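Local atomic coordinates of E1 (Kluyveromyces marxianus, PDB entry 3VX6), a protein that forms the N-terminal domain of Atg7, the E1-like enzyme that activates Atg8 for conjugation to phosphatidylethanolamine and Atg12 for conjugation to Atg5. Residues Lys10-Phe15 against Ser55-Ile60; Phe35-Asp40 against Asn85-Glu90; Lys80-Asn85 against Ser122-Ser127; Gln99-Lys104 against Trp139-Ser144; Val175-Val180 against Val199-Phe204. All blocks are in the same frame, centred on the assembly; numbering follows the deposited sequence.

Interaction 1. Residues Lys10-Phe15 against Ser55-Ile60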
# COMPACT_ATOMS: atom_id res chain seq x y z
N LYS A 10 13.99 -7.55 4.49
CA LYS A 10 13.34 -6.49 5.25
C LYS A 10 12.48 -5.63 4.33
O LYS A 10 12.73 -5.55 3.13
CB LYS A 10 14.39 -5.62 5.95
CG LYS A 10 15.37 -6.42 6.78
CD LYS A 10 14.65 -7.37 7.72
CE LYS A 10 15.60 -8.42 8.30
NZ LYS A 10 14.88 -9.45 9.12
N PHE A 11 11.48 -4.99 4.90
CA PHE A 11 10.60 -4.17 4.10
C PHE A 11 10.53 -2.76 4.65
O PHE A 11 10.40 -2.56 5.86
CB PHE A 11 9.21 -4.80 4.10
CG PHE A 11 9.23 -6.26 3.73
CD1 PHE A 11 9.03 -6.66 2.41
CD2 PHE A 11 9.45 -7.22 4.70
CE1 PHE A 11 9.06 -8.01 2.07
CE2 PHE A 11 9.47 -8.57 4.36
CZ PHE A 11 9.28 -8.97 3.05
N ALA A 12 10.63 -1.77 3.77
CA ALA A 12 10.57 -0.38 4.19
C ALA A 12 9.12 -0.02 4.45
O ALA A 12 8.22 -0.63 3.87
CB ALA A 12 11.14 0.53 3.11
N PRO A 13 8.87 0.94 5.34
CA PRO A 13 7.47 1.29 5.56
C PRO A 13 6.99 1.58 4.15
O PRO A 13 7.69 2.25 3.39
CB PRO A 13 7.57 2.55 6.42
CG PRO A 13 8.90 3.15 6.03
CD PRO A 13 9.77 1.92 5.97
N SER A 14 5.83 1.05 3.78
CA SER A 14 5.30 1.20 2.43
C SER A 14 5.01 2.62 1.92
O SER A 14 4.76 2.81 0.73
CB SER A 14 4.03 0.36 2.28
OG SER A 14 4.30 -1.03 2.40
N PHE A 15 5.07 3.62 2.80
CA PHE A 15 4.77 4.99 2.40
C PHE A 15 5.08 5.93 3.55
O PHE A 15 5.25 5.51 4.70
CB PHE A 15 3.28 5.13 2.13
CG PHE A 15 2.45 5.03 3.39
CD1 PHE A 15 2.40 3.83 4.11
CD2 PHE A 15 1.82 6.15 3.93
CE1 PHE A 15 1.75 3.76 5.34
CE2 PHE A 15 1.17 6.09 5.16
CZ PHE A 15 1.14 4.89 5.87
N SER A 55 11.89 10.69 1.01
CA SER A 55 12.63 9.85 1.93
C SER A 55 12.62 8.39 1.45
O SER A 55 12.45 7.46 2.24
CB SER A 55 12.06 9.95 3.35
OG SER A 55 12.36 11.21 3.93
N ASN A 56 12.76 8.20 0.14
CA ASN A 56 12.82 6.87 -0.46
C ASN A 56 11.59 5.99 -0.46
O ASN A 56 11.63 4.90 -1.03
CB ASN A 56 13.97 6.09 0.18
CG ASN A 56 15.30 6.74 -0.06
OD1 ASN A 56 15.70 6.93 -1.21
ND2 ASN A 56 15.99 7.11 1.03
N VAL A 57 10.52 6.41 0.19
CA VAL A 57 9.32 5.59 0.17
C VAL A 57 8.26 6.35 -0.59
O VAL A 57 8.30 7.58 -0.69
CB VAL A 57 8.80 5.24 1.59
CG1 VAL A 57 9.79 4.34 2.29
CG2 VAL A 57 8.55 6.50 2.39
N LEU A 58 7.31 5.60 -1.16
CA LEU A 58 6.24 6.21 -1.91
C LEU A 58 5.70 7.31 -1.03
O LEU A 58 5.61 7.15 0.19
CB LEU A 58 5.13 5.21 -2.19
CG LEU A 58 3.88 5.83 -2.81
CD1 LEU A 58 4.20 6.29 -4.22
CD2 LEU A 58 2.75 4.83 -2.80
N ALA A 59 5.37 8.43 -1.64
CA ALA A 59 4.82 9.52 -0.86
C ALA A 59 3.35 9.52 -1.11
O ALA A 59 2.90 9.65 -2.25
CB ALA A 59 5.41 10.85 -1.31
N ILE A 60 2.60 9.31 -0.03
CA ILE A 60 1.15 9.36 -0.13
C ILE A 60 0.91 10.83 0.17
O ILE A 60 0.96 11.26 1.33
CB ILE A 60 0.45 8.47 0.94
CG1 ILE A 60 0.62 6.99 0.61
CG2 ILE A 60 -1.03 8.85 1.05
CD1 ILE A 60 -0.02 6.56 -0.69
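Phe15 and Ile60 make the close-packed end of this contact. Ile60 CG1 lies 3.6 Å from Phe15 CB and equally near Phe15 CD2, meeting the ring obliquely. Phe15 CG sits between its own backbone N and carbonyl carbon (chi1 69°), and the ring reaches past Ile60 to Ile140 and Met142 of strand 135-144. Earlier in the segment of Ile60, Val57 sends its two methyls different ways: Val57 CG2 packs 3.7 Å from Phe15 C, while CG1 leans toward Ala12 and Pro13. Leu58 adds its CB beside Ser14 O.

At the other end the side chains meet more loosely. Val57 CG1 lies against Pro13 O but stands 4.1 Å from Ala12 CB and 4.0 Å from Pro13 CG, and the proline ring, crossing the valine at about a right angle, faces solvent. Strand 16-19 follows directly on Phe15, and Ala59 and Ile60 already belong to its parallel neighbour 59-62. No conventional hydrogen bond links the two segments, although Phe15 CA approaches Leu58 O at 3.2 Å in a CA-H...O contact. Backbone bonds of Leu58 go instead to Gln16 and Phe204, so the two segments themselves are probably held mainly by apolar burial, with the Gln16 bond just next door.

Interaction 2. Residues Phe35-Asp40 against Asn85-Glu90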
# COMPACT_ATOMS: atom_id res chain seq x y z
N PHE A 35 -23.53 16.91 8.10
CA PHE A 35 -23.14 16.68 9.48
C PHE A 35 -23.05 15.20 9.80
O PHE A 35 -23.89 14.67 10.53
CB PHE A 35 -24.13 17.33 10.40
N LYS A 36 -22.05 14.52 9.25
CA LYS A 36 -21.85 13.11 9.52
C LYS A 36 -21.36 12.98 10.96
O LYS A 36 -20.14 12.97 11.21
CB LYS A 36 -20.82 12.52 8.56
N LEU A 37 -22.30 12.91 11.90
CA LEU A 37 -21.98 12.78 13.31
C LEU A 37 -21.35 11.42 13.60
O LEU A 37 -20.79 11.20 14.67
CB LEU A 37 -23.24 12.97 14.14
CG LEU A 37 -23.11 12.86 15.66
CD1 LEU A 37 -24.15 13.74 16.31
CD2 LEU A 37 -23.25 11.41 16.09
N ASP A 38 -21.46 10.51 12.64
CA ASP A 38 -20.87 9.19 12.75
C ASP A 38 -19.46 9.29 12.22
O ASP A 38 -18.99 10.37 11.89
CB ASP A 38 -21.66 8.17 11.93
CG ASP A 38 -22.67 7.40 12.76
OD1 ASP A 38 -22.27 6.81 13.79
OD2 ASP A 38 -23.87 7.39 12.38
N SER A 39 -18.77 8.16 12.12
CA SER A 39 -17.42 8.17 11.61
C SER A 39 -17.42 8.17 10.08
O SER A 39 -18.10 7.36 9.45
CB SER A 39 -16.66 6.97 12.16
OG SER A 39 -16.64 7.03 13.58
N ASP A 40 -16.68 9.10 9.49
CA ASP A 40 -16.61 9.23 8.04
C ASP A 40 -15.71 8.16 7.44
O ASP A 40 -14.56 8.01 7.84
CB ASP A 40 -16.05 10.60 7.65
CG ASP A 40 -16.68 11.75 8.44
OD1 ASP A 40 -17.83 12.15 8.14
OD2 ASP A 40 -16.01 12.24 9.38
N ASN A 85 -12.59 8.53 9.42
CA ASN A 85 -12.52 9.63 10.36
C ASN A 85 -13.48 9.45 11.53
O ASN A 85 -14.70 9.55 11.36
CB ASN A 85 -12.85 10.96 9.67
CG ASN A 85 -12.76 12.14 10.62
OD1 ASN A 85 -11.67 12.50 11.06
ND2 ASN A 85 -13.91 12.73 10.96
N PHE A 86 -12.92 9.20 12.71
CA PHE A 86 -13.71 9.05 13.93
C PHE A 86 -14.30 10.40 14.34
O PHE A 86 -13.74 11.47 14.06
CB PHE A 86 -12.83 8.49 15.04
CG PHE A 86 -12.45 7.07 14.83
CD1 PHE A 86 -13.40 6.06 14.94
CD2 PHE A 86 -11.15 6.74 14.44
CE1 PHE A 86 -13.08 4.74 14.67
CE2 PHE A 86 -10.82 5.42 14.16
CZ PHE A 86 -11.79 4.42 14.28
N ASN A 87 -15.46 10.35 14.99
CA ASN A 87 -16.15 11.56 15.41
C ASN A 87 -15.69 12.09 16.76
O ASN A 87 -15.92 13.26 17.07
CB ASN A 87 -17.67 11.31 15.43
CG ASN A 87 -18.05 9.96 16.03
OD1 ASN A 87 -17.19 9.12 16.34
ND2 ASN A 87 -19.35 9.73 16.18
N THR A 88 -15.05 11.25 17.55
CA THR A 88 -14.58 11.70 18.84
C THR A 88 -13.15 11.25 19.05
O THR A 88 -12.73 10.22 18.52
CB THR A 88 -15.45 11.16 20.01
OG1 THR A 88 -14.90 9.94 20.50
CG2 THR A 88 -16.88 10.92 19.54
N ILE A 89 -12.40 12.04 19.83
CA ILE A 89 -11.00 11.74 20.12
C ILE A 89 -10.88 10.41 20.87
O ILE A 89 -9.94 9.66 20.67
CB ILE A 89 -10.36 12.86 20.99
CG1 ILE A 89 -8.85 12.65 21.11
CG2 ILE A 89 -10.96 12.85 22.39
CD1 ILE A 89 -8.06 13.04 19.89
N GLU A 90 -11.85 10.11 21.72
CA GLU A 90 -11.83 8.87 22.48
C GLU A 90 -12.05 7.67 21.58
O GLU A 90 -11.40 6.63 21.75
CB GLU A 90 -12.89 8.89 23.59
CG GLU A 90 -12.62 9.93 24.67
CD GLU A 90 -13.39 11.23 24.45
OE1 GLU A 90 -13.60 11.64 23.29
OE2 GLU A 90 -13.76 11.86 25.46
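Asp40 and Asn85 face each other as an antiparallel hydrogen-bonded pair where strand 78-86 meets the beginning of strand 40-47. Asp40 N donates a hydrogen bond to Asn85 O at 2.8 Å, and Asn85 N returns a bond to Asp40 O. The two side chains leave the sheet on the same face and run side by side.

Asn85 is the one to trace outward. Its CB lies beside Asp40 CB (3.8 Å) and nearer still to Asp40 OD2. Its CG lies anti to the backbone N (chi1 -179°), which carries the amide along the flank of the aspartate, and ND2 then donates to Asp40 OD2 at 2.7 Å, meeting that oxygen nearly along its C-O bond. Carboxylate and amide planes are only 19° apart. OD1, the other tip, turns to strand 123-130, where Ser127 is its partner. Leu27 and Lys31 of helix 21-33 touch Asn85 as well.

Two residues on, a second amide takes over. Asn87 holds its CB 3.2 Å from Leu37 O, and its ND2 donates to that same carbonyl oxygen in the carbonyl plane. Ser39 fits between the two asparagines: its CA makes a CA-H...O contact with Asn85 O, and its OG lies 3.6 Å from Phe86 CD1.

Hydrogen bonding thus dominates here. With both tips of its amide engaged, Asn85 has its flip state fixed, and its N-H probably eases the burial of the Asp40 carboxylate, which also has a long, weak ion pair with Lys42.

Interaction 3. Residues Lys80-Asn85 against Ser122-Ser127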
# COMPACT_ATOMS: atom_id res chain seq x y z
N LYS A 80 -5.98 3.89 -4.72
CA LYS A 80 -7.20 4.07 -3.96
C LYS A 80 -6.97 3.70 -2.51
O LYS A 80 -6.51 2.61 -2.20
CB LYS A 80 -8.34 3.23 -4.54
CG LYS A 80 -9.70 3.53 -3.91
CD LYS A 80 -10.84 3.03 -4.80
CE LYS A 80 -12.20 3.34 -4.20
NZ LYS A 80 -13.32 3.00 -5.13
N GLY A 81 -7.28 4.64 -1.63
CA GLY A 81 -7.12 4.40 -0.21
C GLY A 81 -8.46 4.60 0.44
O GLY A 81 -9.46 4.82 -0.25
N TYR A 82 -8.50 4.52 1.76
CA TYR A 82 -9.74 4.70 2.48
C TYR A 82 -9.50 5.45 3.77
O TYR A 82 -8.49 5.27 4.44
CB TYR A 82 -10.40 3.33 2.76
CG TYR A 82 -10.74 2.56 1.50
CD1 TYR A 82 -11.77 2.99 0.64
CD2 TYR A 82 -9.97 1.46 1.10
CE1 TYR A 82 -12.01 2.34 -0.59
CE2 TYR A 82 -10.20 0.81 -0.12
CZ TYR A 82 -11.21 1.25 -0.96
OH TYR A 82 -11.39 0.61 -2.17
N LEU A 83 -10.43 6.34 4.10
CA LEU A 83 -10.31 7.10 5.33
C LEU A 83 -11.43 6.70 6.29
O LEU A 83 -12.54 6.43 5.88
CB LEU A 83 -10.37 8.61 5.04
CG LEU A 83 -10.59 9.54 6.24
CD1 LEU A 83 -9.39 9.52 7.17
CD2 LEU A 83 -10.84 10.96 5.72
N LEU A 84 -11.09 6.62 7.57
CA LEU A 84 -12.06 6.30 8.59
C LEU A 84 -11.91 7.41 9.63
O LEU A 84 -11.17 7.26 10.60
CB LEU A 84 -11.76 4.95 9.23
CG LEU A 84 -12.91 4.31 10.02
CD1 LEU A 84 -12.32 3.52 11.17
CD2 LEU A 84 -13.88 5.35 10.57
N ASN A 85 -12.59 8.53 9.42
CA ASN A 85 -12.52 9.63 10.36
C ASN A 85 -13.48 9.45 11.53
O ASN A 85 -14.70 9.55 11.36
CB ASN A 85 -12.85 10.96 9.67
CG ASN A 85 -12.76 12.14 10.62
OD1 ASN A 85 -11.67 12.50 11.06
ND2 ASN A 85 -13.91 12.73 10.96
N SER A 122 -3.18 -0.92 -0.79
CA SER A 122 -4.08 0.18 -0.48
C SER A 122 -3.63 0.90 0.79
O SER A 122 -2.72 0.46 1.48
CB SER A 122 -5.49 -0.35 -0.29
OG SER A 122 -6.41 0.72 -0.20
N PHE A 123 -4.24 2.03 1.08
CA PHE A 123 -3.90 2.73 2.30
C PHE A 123 -5.20 3.11 2.97
O PHE A 123 -6.19 3.40 2.31
CB PHE A 123 -3.03 3.96 2.05
CG PHE A 123 -3.71 5.04 1.29
CD1 PHE A 123 -3.87 4.95 -0.08
CD2 PHE A 123 -4.12 6.20 1.95
CE1 PHE A 123 -4.42 6.00 -0.80
CE2 PHE A 123 -4.67 7.26 1.24
CZ PHE A 123 -4.82 7.17 -0.14
N TYR A 124 -5.16 3.07 4.29
CA TYR A 124 -6.30 3.37 5.13
C TYR A 124 -5.86 4.41 6.15
O TYR A 124 -4.76 4.35 6.71
CB TYR A 124 -6.74 2.09 5.84
CG TYR A 124 -7.08 0.96 4.88
CD1 TYR A 124 -8.40 0.75 4.47
CD2 TYR A 124 -6.09 0.10 4.39
CE1 TYR A 124 -8.72 -0.28 3.58
CE2 TYR A 124 -6.40 -0.93 3.49
CZ TYR A 124 -7.73 -1.12 3.10
OH TYR A 124 -8.08 -2.14 2.23
N MET A 125 -6.72 5.38 6.39
CA MET A 125 -6.39 6.42 7.33
C MET A 125 -7.49 6.54 8.35
O MET A 125 -8.65 6.52 7.99
CB MET A 125 -6.22 7.76 6.59
CG MET A 125 -5.84 8.91 7.49
SD MET A 125 -5.69 10.45 6.57
CE MET A 125 -6.46 11.56 7.75
N ILE A 126 -7.14 6.58 9.62
CA ILE A 126 -8.16 6.78 10.63
C ILE A 126 -7.82 8.17 11.13
O ILE A 126 -6.65 8.57 11.13
CB ILE A 126 -8.10 5.77 11.80
CG1 ILE A 126 -6.69 5.72 12.40
CG2 ILE A 126 -8.60 4.41 11.31
CD1 ILE A 126 -6.58 4.89 13.68
N SER A 127 -8.82 8.93 11.53
CA SER A 127 -8.55 10.27 11.98
C SER A 127 -9.64 10.81 12.86
O SER A 127 -10.70 10.20 13.02
CB SER A 127 -8.36 11.21 10.78
OG SER A 127 -9.54 11.31 9.99
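Phe123 turns its CG in between its own N and carbonyl carbon (chi1 66°), laying the ring flat across Gly81, whereas Tyr82 and Tyr124 both set CG anti to the carbonyl carbon and run alongside each other on the other face. The strands are parallel neighbours, 78-86 and 123-130, joined by helices 89-94 and 97-114 in a beta-alpha-beta crossover, with helix 97-114 touching Leu84, Tyr124 and Ile126.

Over the Phe123 ring, Gly81 CA makes a CH-pi contact 3.4 Å from the centroid; the glycine, lacking a side chain, leaves room for the ring. Were this ring cut back to an alanine, Gly81 CA would probably lose its cover and a gap open beside Leu44 and Thr46 of strand 40-47, which the ring also touches. The tyrosine rings meet obliquely, planes 34° apart, with Tyr82 CD2 near Tyr124 CE1. Leu83 CD1 lies against Met125, 3.6 Å from its CG, on the Phe123 face, where Phe23 and Leu27 of helix 21-33 close in.

Backbone bonds stitch the pair, among them Met125 N to Tyr82 O at 2.6 Å and Ser127 N to Leu84 O at 3.0 Å. Hydroxyls finish both ends: Ser122 OG donates to Lys80 O at 2.8 Å, and Ser127 OG reaches Asn85 OD1 at 2.7 Å, in the carbonyl plane and on a lone pair, the C=O...donor angle being 116°.

Interaction 4. Residues Gln99-Lys104 against Trp139-Ser144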
# COMPACT_ATOMS: atom_id res chain seq x y z
N GLN A 99 -6.94 -4.62 15.56
CA GLN A 99 -8.04 -5.37 14.99
C GLN A 99 -8.40 -4.76 13.64
O GLN A 99 -8.77 -5.45 12.69
CB GLN A 99 -9.23 -5.32 15.93
CG GLN A 99 -10.47 -6.05 15.43
CD GLN A 99 -10.18 -7.48 15.01
OE1 GLN A 99 -9.45 -8.21 15.69
NE2 GLN A 99 -10.75 -7.89 13.88
N PHE A 100 -8.28 -3.44 13.57
CA PHE A 100 -8.61 -2.70 12.36
C PHE A 100 -7.68 -3.04 11.21
O PHE A 100 -8.13 -3.38 10.13
CB PHE A 100 -8.57 -1.19 12.64
CG PHE A 100 -8.63 -0.35 11.40
CD1 PHE A 100 -7.48 -0.09 10.67
CD2 PHE A 100 -9.84 0.19 10.97
CE1 PHE A 100 -7.52 0.70 9.51
CE2 PHE A 100 -9.90 0.97 9.82
CZ PHE A 100 -8.74 1.23 9.09
N ILE A 101 -6.39 -2.94 11.44
CA ILE A 101 -5.47 -3.22 10.36
C ILE A 101 -5.49 -4.71 10.03
O ILE A 101 -5.25 -5.10 8.89
CB ILE A 101 -4.06 -2.70 10.71
CG1 ILE A 101 -3.30 -2.39 9.42
CG2 ILE A 101 -3.32 -3.70 11.57
CD1 ILE A 101 -2.00 -1.69 9.64
N LYS A 102 -5.81 -5.54 11.02
CA LYS A 102 -5.87 -6.98 10.79
C LYS A 102 -6.97 -7.29 9.77
O LYS A 102 -6.77 -8.08 8.85
CB LYS A 102 -6.20 -7.70 12.09
CG LYS A 102 -6.26 -9.21 11.95
CD LYS A 102 -6.93 -9.84 13.15
CE LYS A 102 -6.70 -11.36 13.21
NZ LYS A 102 -7.51 -12.01 14.29
N GLU A 103 -8.14 -6.68 9.96
CA GLU A 103 -9.26 -6.91 9.06
C GLU A 103 -8.98 -6.37 7.68
O GLU A 103 -9.22 -7.05 6.68
CB GLU A 103 -10.53 -6.28 9.63
CG GLU A 103 -11.15 -7.10 10.75
CD GLU A 103 -12.33 -6.42 11.40
OE1 GLU A 103 -13.26 -6.03 10.67
OE2 GLU A 103 -12.33 -6.28 12.64
N LYS A 104 -8.49 -5.14 7.61
CA LYS A 104 -8.18 -4.53 6.33
C LYS A 104 -7.20 -5.45 5.64
O LYS A 104 -7.22 -5.60 4.42
CB LYS A 104 -7.58 -3.13 6.53
CG LYS A 104 -8.61 -2.00 6.54
CD LYS A 104 -9.70 -2.23 7.55
CE LYS A 104 -11.06 -2.32 6.88
NZ LYS A 104 -12.14 -2.86 7.81
N TRP A 139 -4.07 8.88 11.58
CA TRP A 139 -3.17 7.77 11.51
C TRP A 139 -3.39 7.03 10.21
O TRP A 139 -4.49 6.56 9.92
CB TRP A 139 -3.43 6.83 12.68
CG TRP A 139 -2.23 6.07 13.08
CD1 TRP A 139 -1.06 5.95 12.39
CD2 TRP A 139 -2.06 5.32 14.28
NE1 TRP A 139 -0.17 5.18 13.09
CE2 TRP A 139 -0.76 4.78 14.26
CE3 TRP A 139 -2.89 5.05 15.38
CZ2 TRP A 139 -0.27 3.99 15.29
CZ3 TRP A 139 -2.39 4.27 16.41
CH2 TRP A 139 -1.09 3.74 16.36
N ILE A 140 -2.34 6.95 9.40
CA ILE A 140 -2.45 6.26 8.13
C ILE A 140 -1.72 4.94 8.22
O ILE A 140 -0.75 4.80 8.97
CB ILE A 140 -1.84 7.09 6.99
CG1 ILE A 140 -2.52 8.46 6.93
CG2 ILE A 140 -2.01 6.36 5.67
CD1 ILE A 140 -2.00 9.38 5.83
N CYS A 141 -2.22 3.96 7.47
CA CYS A 141 -1.61 2.64 7.42
C CYS A 141 -1.82 2.09 6.02
O CYS A 141 -2.82 2.38 5.36
CB CYS A 141 -2.24 1.69 8.44
SG CYS A 141 -3.82 0.94 7.96
N MET A 142 -0.85 1.32 5.56
CA MET A 142 -0.95 0.67 4.27
C MET A 142 -0.75 -0.77 4.71
O MET A 142 0.38 -1.20 4.93
CB MET A 142 0.18 1.13 3.35
CG MET A 142 0.06 0.59 1.95
SD MET A 142 1.36 1.23 0.94
CE MET A 142 0.59 2.64 0.15
N PRO A 143 -1.85 -1.52 4.87
CA PRO A 143 -1.77 -2.91 5.31
C PRO A 143 -0.76 -3.77 4.61
O PRO A 143 -0.70 -3.84 3.38
CB PRO A 143 -3.20 -3.41 5.12
CG PRO A 143 -3.98 -2.21 5.38
CD PRO A 143 -3.24 -1.19 4.55
N SER A 144 0.05 -4.39 5.45
CA SER A 144 1.11 -5.29 5.05
C SER A 144 0.83 -6.57 5.84
O SER A 144 1.08 -6.65 7.04
CB SER A 144 2.46 -4.70 5.46
OG SER A 144 3.47 -5.69 5.42
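Helix 97-114 lies against one face of the mixed sheet, and it meets strand 135-144 through Phe100, Ile101 and Lys104 on its side and Cys141 and Pro143 on the other. The axes of the two short segments pass 8.2 Å apart at 60°. Ile101 does most of the touching: its CD1 sits 3.6 Å from Cys141 CB, and its CG1 comes within 4.1 Å of Pro143 CG. CG1 is anti to the backbone N (chi1 -154°), which carries the longer branch over Cys141, with CG1 passing Pro143 on the way. The proline ring crosses it obliquely, and the same Pro143 CG also meets Lys104 CB at 3.9 Å.

The arrangement is a helix packed on a sheet face, and the helix belongs to the beta-alpha-beta crossover between strands 78-86 and 123-130. Strand 135-144 pairs antiparallel with the latter, so the helix reaches one strand beyond those it connects.

Cys141 supplies a sulfur-aromatic contact. Its SG lies in the plane of the Phe100 ring, at the edge, 4.0 Å from CE1. The same ring has the aliphatic part of Lys104 above it: the chain, bent at chi2 and chi3, places CD 3.8 Å over the ring's centre. Phe100, Ile101 and Cys141 all touch Trp262 of strand 260-262 as well. On the outer side of the helix, away from the strand, Gln99 NE2 donates almost straight (175°) to Glu103 OE2 at 2.6 Å, one turn on, approaching the carboxylate oxygen from its anti side.

Interaction 5. Residues Val175-Val180 against Val199-Phe204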
# COMPACT_ATOMS: atom_id res chain seq x y z
N VAL A 175 -0.84 -0.08 -14.35
CA VAL A 175 -0.83 -0.93 -13.16
C VAL A 175 0.48 -0.83 -12.42
O VAL A 175 1.52 -0.55 -13.01
CB VAL A 175 -1.08 -2.41 -13.50
CG1 VAL A 175 -2.45 -2.56 -14.14
CG2 VAL A 175 0.00 -2.92 -14.42
N ILE A 176 0.43 -1.07 -11.11
CA ILE A 176 1.62 -1.01 -10.28
C ILE A 176 2.14 -2.43 -10.00
O ILE A 176 3.28 -2.63 -9.58
CB ILE A 176 1.35 -0.16 -8.97
CG1 ILE A 176 2.14 -0.69 -7.79
CG2 ILE A 176 -0.13 -0.14 -8.65
CD1 ILE A 176 1.40 -1.71 -7.01
N ILE A 177 1.29 -3.41 -10.27
CA ILE A 177 1.64 -4.82 -10.11
C ILE A 177 1.12 -5.60 -11.32
O ILE A 177 -0.03 -5.43 -11.75
CB ILE A 177 1.03 -5.45 -8.84
CG1 ILE A 177 1.64 -4.85 -7.58
CG2 ILE A 177 1.31 -6.95 -8.84
CD1 ILE A 177 1.07 -5.44 -6.30
N ALA A 178 1.96 -6.45 -11.88
CA ALA A 178 1.57 -7.26 -13.02
C ALA A 178 2.37 -8.55 -12.93
O ALA A 178 3.09 -8.78 -11.95
CB ALA A 178 1.88 -6.53 -14.33
N CYS A 179 2.23 -9.42 -13.92
CA CYS A 179 2.99 -10.64 -13.91
C CYS A 179 3.48 -10.87 -15.32
O CYS A 179 3.13 -10.12 -16.24
CB CYS A 179 2.14 -11.83 -13.43
SG CYS A 179 0.86 -12.42 -14.55
N VAL A 180 4.32 -11.88 -15.49
CA VAL A 180 4.85 -12.17 -16.81
C VAL A 180 4.50 -13.61 -17.15
O VAL A 180 4.67 -14.51 -16.33
CB VAL A 180 6.37 -11.97 -16.84
CG1 VAL A 180 6.85 -11.95 -18.27
CG2 VAL A 180 6.74 -10.66 -16.15
N VAL A 199 6.10 -11.90 -11.03
CA VAL A 199 5.25 -10.76 -10.76
C VAL A 199 6.09 -9.50 -10.82
O VAL A 199 7.17 -9.44 -10.25
CB VAL A 199 4.64 -10.87 -9.35
CG1 VAL A 199 3.99 -9.54 -8.94
CG2 VAL A 199 3.63 -12.01 -9.34
N VAL A 200 5.59 -8.49 -11.53
CA VAL A 200 6.31 -7.22 -11.64
C VAL A 200 5.58 -6.20 -10.79
O VAL A 200 4.36 -6.04 -10.87
CB VAL A 200 6.41 -6.77 -13.12
CG1 VAL A 200 7.21 -7.78 -13.90
CG2 VAL A 200 5.05 -6.63 -13.74
N PHE A 201 6.33 -5.51 -9.94
CA PHE A 201 5.78 -4.55 -9.01
C PHE A 201 6.48 -3.19 -9.06
O PHE A 201 7.70 -3.11 -8.98
CB PHE A 201 5.88 -5.16 -7.60
CG PHE A 201 5.54 -4.23 -6.47
CD1 PHE A 201 6.33 -4.22 -5.32
CD2 PHE A 201 4.44 -3.39 -6.53
CE1 PHE A 201 6.02 -3.40 -4.26
CE2 PHE A 201 4.13 -2.56 -5.46
CZ PHE A 201 4.91 -2.57 -4.33
N LYS A 202 5.70 -2.13 -9.23
CA LYS A 202 6.26 -0.79 -9.22
C LYS A 202 6.36 -0.51 -7.73
O LYS A 202 5.42 -0.04 -7.08
CB LYS A 202 5.33 0.19 -9.93
CG LYS A 202 5.51 0.14 -11.44
CD LYS A 202 4.22 0.38 -12.23
CE LYS A 202 4.52 0.33 -13.72
NZ LYS A 202 3.33 0.62 -14.57
N ASP A 203 7.52 -0.86 -7.19
CA ASP A 203 7.83 -0.73 -5.78
C ASP A 203 7.55 0.63 -5.15
O ASP A 203 7.76 1.68 -5.76
CB ASP A 203 9.29 -1.11 -5.59
CG ASP A 203 9.59 -1.61 -4.20
OD1 ASP A 203 10.76 -1.95 -3.96
OD2 ASP A 203 8.67 -1.66 -3.36
N PHE A 204 7.07 0.61 -3.91
CA PHE A 204 6.79 1.82 -3.17
C PHE A 204 8.00 2.20 -2.37
O PHE A 204 7.94 3.04 -1.48
CB PHE A 204 5.61 1.62 -2.23
CG PHE A 204 4.31 1.49 -2.93
CD1 PHE A 204 4.22 1.69 -4.30
CD2 PHE A 204 3.16 1.16 -2.23
CE1 PHE A 204 3.02 1.57 -4.96
CE2 PHE A 204 1.95 1.04 -2.87
CZ PHE A 204 1.87 1.25 -4.25
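Ala178 and Val200 hold the middle of this antiparallel ladder, exchanging backbone bonds in both directions: Ala178 N to Val200 O, and Val200 N to Ala178 O, each 2.6 Å. On that face Ala178 CB packs against Val200 CG2. On the opposite face Ile177 lays CG2 3.7 Å from Val199 CG1 and pushes CG1 toward Phe201 CD2. Ile176 runs alongside Phe201, bringing its CD1 to the edge of that ring, in plane, while its CG1 rests 3.7 Å from Phe204 CE1.

Lys202 bonds through both backbone and side chain: its N donates to Ile176 O, and a bend at chi2 carries the methylenes past Ile176 CA to Val175 O, to which NZ donates at 2.7 Å. Phe170 takes part twice: its O accepts a hydrogen bond from the ammonium, and its ring forms a cation-pi contact. A methionine in place of this lysine is likely to leave the Val175 and Phe170 carbonyl oxygens without this donor and the Phe170 ring without its cation.

Helix 165-171 meets the Ala178 and Val200 face through Phe170. Helix 215-225 packs Ile218 on Ile177, Val199 and Phe201 across the sheet, and strand 231-236 runs parallel beside 198-202.

Interactions 2, 3 and 4 belong to one mixed sheet. Interactions 2 and 3 share Asn85, their centres 14 Å apart, while 3 and 4 lie closer, 9 Å between centres, because strands 123-130 and 135-144 are direct neighbours: Tyr124 N lies 2.7 Å from Cys141 O. Interaction 5 belongs to a second sheet; its centre lies about 36 Å from that of interaction 2, across the chain's centre. Interaction 1 bridges the two regions. Its Phe15 and Ser14 pack on Ile140 and Met142 of interaction 4, its Ile60 meets Phe123 of interaction 3, and Leu58 N stands 2.7 Å from Phe204 O of interaction 5. Met142 SD also touches the Phe204 ring directly.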